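Long-range contact in Sex comb on midleg CG9495-PA (Drosophila melanogaster, PDB 1PK1), which probably acts in Polycomb-group gene silencing, using its SAM (sterile alpha motif) domain to bind partner proteins: residues I26-F40 against M62-L75. The protein carries 2 engineered substitutions. Numbering follows the deposited sequence.
Sequences IESNDNSLAVHGDLF and MGLKLGPALKICNL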
loop_
_atom_site.group_PDB
_atom_site.type_symbol
_atom_site.label_atom_id
_atom_site.label_comp_id
_atom_site.label_asym_id
_atom_site.label_seq_id
_atom_site.Cartn_x
_atom_site.Cartn_y
_atom_site.Cartn_z
ATOM N N ILE B 26 -5.678 11.819 4.342
ATOM C CA ILE B 26 -4.740 10.967 3.627
ATOM C C ILE B 26 -3.464 11.724 3.261
ATOM O O ILE B 26 -2.362 11.287 3.581
ATOM C CB ILE B 26 -5.360 10.417 2.324
ATOM C CG1 ILE B 26 -6.619 9.601 2.637
ATOM C CG2 ILE B 26 -4.339 9.559 1.590
ATOM C CD1 ILE B 26 -6.372 8.365 3.468
ATOM N N GLU B 27 -3.620 12.861 2.593
ATOM C CA GLU B 27 -2.472 13.653 2.159
ATOM C C GLU B 27 -1.623 14.274 3.265
ATOM O O GLU B 27 -0.402 14.352 3.128
ATOM C CB GLU B 27 -2.932 14.734 1.170
ATOM C CG GLU B 27 -3.259 14.162 -0.209
ATOM C CD GLU B 27 -3.909 15.163 -1.153
ATOM O OE1 GLU B 27 -3.749 16.385 -0.950
ATOM O OE2 GLU B 27 -4.573 14.718 -2.118
ATOM N N SER B 28 -2.248 14.706 4.355
ATOM C CA SER B 28 -1.491 15.316 5.450
ATOM C C SER B 28 -0.730 14.271 6.256
ATOM O O SER B 28 0.194 14.599 7.004
ATOM C CB SER B 28 -2.418 16.105 6.380
ATOM O OG SER B 28 -3.219 15.246 7.172
ATOM N N ASN B 29 -1.117 13.010 6.106
ATOM C CA ASN B 29 -0.451 11.935 6.828
ATOM C C ASN B 29 0.541 11.163 5.965
ATOM O O ASN B 29 1.514 10.607 6.477
ATOM C CB ASN B 29 -1.496 10.993 7.427
ATOM C CG ASN B 29 -2.069 11.524 8.724
ATOM O OD1 ASN B 29 -1.454 11.391 9.783
ATOM N ND2 ASN B 29 -3.233 12.153 8.646
ATOM N N ASP B 30 0.301 11.135 4.656
ATOM C CA ASP B 30 1.186 10.431 3.737
ATOM C C ASP B 30 1.205 11.185 2.412
ATOM O O ASP B 30 0.373 10.950 1.537
ATOM C CB ASP B 30 0.687 9.001 3.511
ATOM C CG ASP B 30 1.719 8.122 2.836
ATOM O OD1 ASP B 30 2.602 8.660 2.135
ATOM O OD2 ASP B 30 1.636 6.886 2.995
ATOM N N ASN B 31 2.162 12.093 2.273
ATOM C CA ASN B 31 2.293 12.904 1.077
ATOM C C ASN B 31 2.438 12.128 -0.239
ATOM O O ASN B 31 2.110 12.651 -1.305
ATOM C CB ASN B 31 3.473 13.861 1.254
ATOM C CG ASN B 31 3.682 14.749 0.060
ATOM O OD1 ASN B 31 4.577 14.515 -0.751
ATOM N ND2 ASN B 31 2.846 15.773 -0.068
ATOM N N SER B 32 2.917 10.889 -0.169
ATOM C CA SER B 32 3.112 10.074 -1.368
ATOM C C SER B 32 1.802 9.600 -1.995
ATOM O O SER B 32 1.788 9.093 -3.120
ATOM C CB SER B 32 3.987 8.858 -1.047
ATOM O OG SER B 32 3.317 7.956 -0.184
ATOM N N LEU B 33 0.706 9.775 -1.268
ATOM C CA LEU B 33 -0.613 9.364 -1.745
ATOM C C LEU B 33 -1.408 10.507 -2.378
ATOM O O LEU B 33 -2.495 10.289 -2.915
ATOM C CB LEU B 33 -1.416 8.774 -0.582
ATOM C CG LEU B 33 -0.912 7.433 -0.045
ATOM C CD1 LEU B 33 -1.642 7.100 1.258
ATOM C CD2 LEU B 33 -1.148 6.344 -1.093
ATOM N N ALA B 34 -0.867 11.723 -2.320
ATOM C CA ALA B 34 -1.559 12.885 -2.874
ATOM C C ALA B 34 -1.890 12.767 -4.366
ATOM O O ALA B 34 -2.874 13.351 -4.836
ATOM C CB ALA B 34 -0.740 14.150 -2.613
ATOM N N VAL B 35 -1.080 12.023 -5.111
ATOM C CA VAL B 35 -1.325 11.846 -6.540
ATOM C C VAL B 35 -2.676 11.163 -6.778
ATOM O O VAL B 35 -3.276 11.290 -7.852
ATOM C CB VAL B 35 -0.189 11.013 -7.210
ATOM C CG1 VAL B 35 -0.124 9.612 -6.604
ATOM C CG2 VAL B 35 -0.416 10.918 -8.715
ATOM N N HIS B 36 -3.168 10.461 -5.763
ATOM C CA HIS B 36 -4.439 9.753 -5.881
ATOM C C HIS B 36 -5.625 10.566 -5.391
ATOM O O HIS B 36 -6.751 10.071 -5.357
ATOM C CB HIS B 36 -4.369 8.429 -5.112
ATOM C CG HIS B 36 -3.248 7.544 -5.550
ATOM N ND1 HIS B 36 -3.074 7.159 -6.861
ATOM C CD2 HIS B 36 -2.229 6.982 -4.855
ATOM C CE1 HIS B 36 -1.997 6.402 -6.957
ATOM N NE2 HIS B 36 -1.466 6.279 -5.753
ATOM N N GLY B 37 -5.374 11.817 -5.021
ATOM C CA GLY B 37 -6.442 12.676 -4.529
ATOM C C GLY B 37 -7.663 12.779 -5.425
ATOM O O GLY B 37 -8.802 12.671 -4.954
ATOM N N ASP B 38 -7.442 12.995 -6.718
ATOM C CA ASP B 38 -8.546 13.128 -7.660
ATOM C C ASP B 38 -9.345 11.836 -7.801
ATOM O O ASP B 38 -10.530 11.867 -8.129
ATOM C CB ASP B 38 -8.034 13.575 -9.032
ATOM C CG ASP B 38 -7.534 15.008 -9.025
ATOM O OD1 ASP B 38 -7.903 15.765 -8.104
ATOM O OD2 ASP B 38 -6.784 15.379 -9.952
ATOM N N LEU B 39 -8.700 10.704 -7.548
ATOM C CA LEU B 39 -9.384 9.417 -7.633
ATOM C C LEU B 39 -10.396 9.366 -6.491
ATOM O O LEU B 39 -11.513 8.866 -6.650
ATOM C CB LEU B 39 -8.365 8.279 -7.518
ATOM C CG LEU B 39 -8.786 6.832 -7.770
ATOM C CD1 LEU B 39 -9.547 6.700 -9.091
ATOM C CD2 LEU B 39 -7.526 5.969 -7.787
ATOM N N PHE B 40 -10.004 9.891 -5.334
ATOM C CA PHE B 40 -10.900 9.926 -4.188
ATOM C C PHE B 40 -12.077 10.848 -4.479
ATOM O O PHE B 40 -13.203 10.581 -4.060
ATOM C CB PHE B 40 -10.152 10.381 -2.932
ATOM C CG PHE B 40 -9.459 9.261 -2.218
ATOM C CD1 PHE B 40 -8.474 8.517 -2.859
ATOM C CD2 PHE B 40 -9.835 8.908 -0.925
ATOM C CE1 PHE B 40 -7.874 7.430 -2.229
ATOM C CE2 PHE B 40 -9.245 7.823 -0.281
ATOM C CZ PHE B 40 -8.263 7.081 -0.934
ATOM N N MET B 62 -11.244 1.097 -7.890
ATOM C CA MET B 62 -10.601 2.400 -8.037
ATOM C C MET B 62 -9.333 2.323 -8.884
ATOM O O MET B 62 -8.738 3.345 -9.214
ATOM C CB MET B 62 -10.273 2.986 -6.662
ATOM C CG MET B 62 -11.502 3.291 -5.825
ATOM S SD MET B 62 -11.124 3.885 -4.163
ATOM C CE MET B 62 -10.448 5.524 -4.522
ATOM N N GLY B 63 -8.918 1.108 -9.219
ATOM C CA GLY B 63 -7.731 0.931 -10.039
ATOM C C GLY B 63 -6.414 1.222 -9.344
ATOM O O GLY B 63 -5.391 1.429 -10.000
ATOM N N LEU B 64 -6.431 1.249 -8.017
ATOM C CA LEU B 64 -5.213 1.501 -7.252
ATOM C C LEU B 64 -4.359 0.238 -7.230
ATOM O O LEU B 64 -4.888 -0.871 -7.214
ATOM C CB LEU B 64 -5.570 1.897 -5.817
ATOM C CG LEU B 64 -6.160 3.298 -5.632
ATOM C CD1 LEU B 64 -6.853 3.409 -4.290
ATOM C CD2 LEU B 64 -5.035 4.320 -5.757
ATOM N N LYS B 65 -3.042 0.410 -7.245
ATOM C CA LYS B 65 -2.130 -0.728 -7.174
ATOM C C LYS B 65 -2.028 -1.140 -5.702
ATOM O O LYS B 65 -2.442 -0.387 -4.814
ATOM C CB LYS B 65 -0.752 -0.349 -7.727
ATOM C CG LYS B 65 -0.780 0.052 -9.197
ATOM C CD LYS B 65 -1.464 -1.007 -10.042
ATOM C CE LYS B 65 -1.456 -0.627 -11.520
ATOM N NZ LYS B 65 -2.191 -1.614 -12.341
ATOM N N LEU B 66 -1.478 -2.324 -5.444
ATOM C CA LEU B 66 -1.384 -2.831 -4.077
ATOM C C LEU B 66 -0.637 -1.927 -3.095
ATOM O O LEU B 66 -1.082 -1.750 -1.961
ATOM C CB LEU B 66 -0.748 -4.226 -4.080
ATOM C CG LEU B 66 -0.708 -5.002 -2.754
ATOM C CD1 LEU B 66 -2.096 -5.139 -2.171
ATOM C CD2 LEU B 66 -0.098 -6.381 -3.004
ATOM N N GLY B 67 0.494 -1.370 -3.528
ATOM C CA GLY B 67 1.277 -0.502 -2.659
ATOM C C GLY B 67 0.421 0.600 -2.072
ATOM O O GLY B 67 0.275 0.719 -0.850
ATOM N N PRO B 68 -0.152 1.441 -2.936
ATOM C CA PRO B 68 -1.010 2.542 -2.503
ATOM C C PRO B 68 -2.204 2.040 -1.685
ATOM O O PRO B 68 -2.573 2.641 -0.683
ATOM C CB PRO B 68 -1.436 3.174 -3.825
ATOM C CG PRO B 68 -0.234 2.986 -4.679
ATOM C CD PRO B 68 0.188 1.569 -4.366
ATOM N N ALA B 69 -2.810 0.929 -2.104
ATOM C CA ALA B 69 -3.958 0.404 -1.368
ATOM C C ALA B 69 -3.582 0.032 0.068
ATOM O O ALA B 69 -4.321 0.336 1.014
ATOM C CB ALA B 69 -4.536 -0.810 -2.093
ATOM N N LEU B 70 -2.448 -0.638 0.233
ATOM C CA LEU B 70 -2.011 -1.031 1.567
ATOM C C LEU B 70 -1.714 0.190 2.446
ATOM O O LEU B 70 -2.031 0.185 3.632
ATOM C CB LEU B 70 -0.784 -1.940 1.490
ATOM C CG LEU B 70 -1.055 -3.360 0.970
ATOM C CD1 LEU B 70 0.192 -4.207 1.152
ATOM C CD2 LEU B 70 -2.221 -3.979 1.724
ATOM N N LYS B 71 -1.121 1.231 1.862
ATOM C CA LYS B 71 -0.824 2.441 2.626
ATOM C C LYS B 71 -2.115 3.134 3.052
ATOM O O LYS B 71 -2.220 3.654 4.163
ATOM C CB LYS B 71 0.016 3.423 1.803
ATOM C CG LYS B 71 1.405 2.946 1.443
ATOM C CD LYS B 71 2.189 4.125 0.878
ATOM C CE LYS B 71 3.000 3.759 -0.333
ATOM N NZ LYS B 71 3.498 5.014 -0.969
ATOM N N ILE B 72 -3.101 3.150 2.160
ATOM C CA ILE B 72 -4.370 3.780 2.468
ATOM C C ILE B 72 -5.084 2.978 3.553
ATOM O O ILE B 72 -5.633 3.553 4.492
ATOM C CB ILE B 72 -5.249 3.894 1.203
ATOM C CG1 ILE B 72 -4.609 4.908 0.238
ATOM C CG2 ILE B 72 -6.660 4.312 1.583
ATOM C CD1 ILE B 72 -5.164 4.879 -1.174
ATOM N N CYS B 73 -5.058 1.652 3.440
ATOM C CA CYS B 73 -5.704 0.808 4.449
ATOM C C CYS B 73 -5.069 1.064 5.808
ATOM O O CYS B 73 -5.757 1.077 6.825
ATOM C CB CYS B 73 -5.559 -0.676 4.108
ATOM S SG CYS B 73 -6.728 -1.286 2.900
ATOM N N ASN B 74 -3.757 1.275 5.812
ATOM C CA ASN B 74 -3.028 1.530 7.055
ATOM C C ASN B 74 -3.560 2.798 7.718
ATOM O O ASN B 74 -3.724 2.849 8.936
ATOM C CB ASN B 74 -1.527 1.667 6.776
ATOM C CG ASN B 74 -0.719 1.933 8.037
ATOM O OD1 ASN B 74 -0.246 3.048 8.264
ATOM N ND2 ASN B 74 -0.572 0.908 8.869
ATOM N N LEU B 75 -3.836 3.818 6.912
ATOM C CA LEU B 75 -4.366 5.075 7.435
ATOM C C LEU B 75 -5.832 4.929 7.843
ATOM O O LEU B 75 -6.264 5.518 8.834
ATOM C CB LEU B 75 -4.227 6.187 6.392
ATOM C CG LEU B 75 -2.793 6.576 6.013
ATOM C CD1 LEU B 75 -2.824 7.588 4.874
ATOM C CD2 LEU B 75 -2.073 7.150 7.232
#
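L33 and L75 both place CG opposite the carbonyl carbon (chi1 -69° and -65°), and this turns their methyls toward one another across the two segments, where L33 CD1 meets L75 CD1 tip to tip at 3.8 Å. The cluster is a worked example of a small helical core closed by methyl-to-methyl contacts. I26 CD1 adds a third methyl 3.9 Å from L75 CD1, while I72 lays CG1 against L33 and sends CD1 to the edge of the F40 ring, 3.8 Å from CZ. M62 CE lies over a face of that ring as a CH-pi contact, with SD more distant above it, a Met-aromatic contact. L39 CG touches M62 CE, and its CD2 meets L64 CD2 at 3.6 Å as the two leucines run past each other in opposite directions. The H36 ring is sandwiched between V35 CG1 and L64 CD2, which sits 13° off the normal.

Toward the polar margin, D30 OD1 accepts from S32 N in an Asx turn and also from S32 OG, both from the same face of the carboxylate. D30 OD2 rests against K71 CD at 3.5 Å, crossing it at about a right angle. S32 OG accepts from K71 NZ at 3.1 Å, and this lysine's salt bridge is to an acidic side chain of another protein's chain. With an alanine here in place of D30, the N-H and hydroxyl of S32 would probably both lose the oxygen that holds them, leaving the hydroxyl free to turn from K71. Such packing against helix 66-79 belongs to the five-helix SAM bundle.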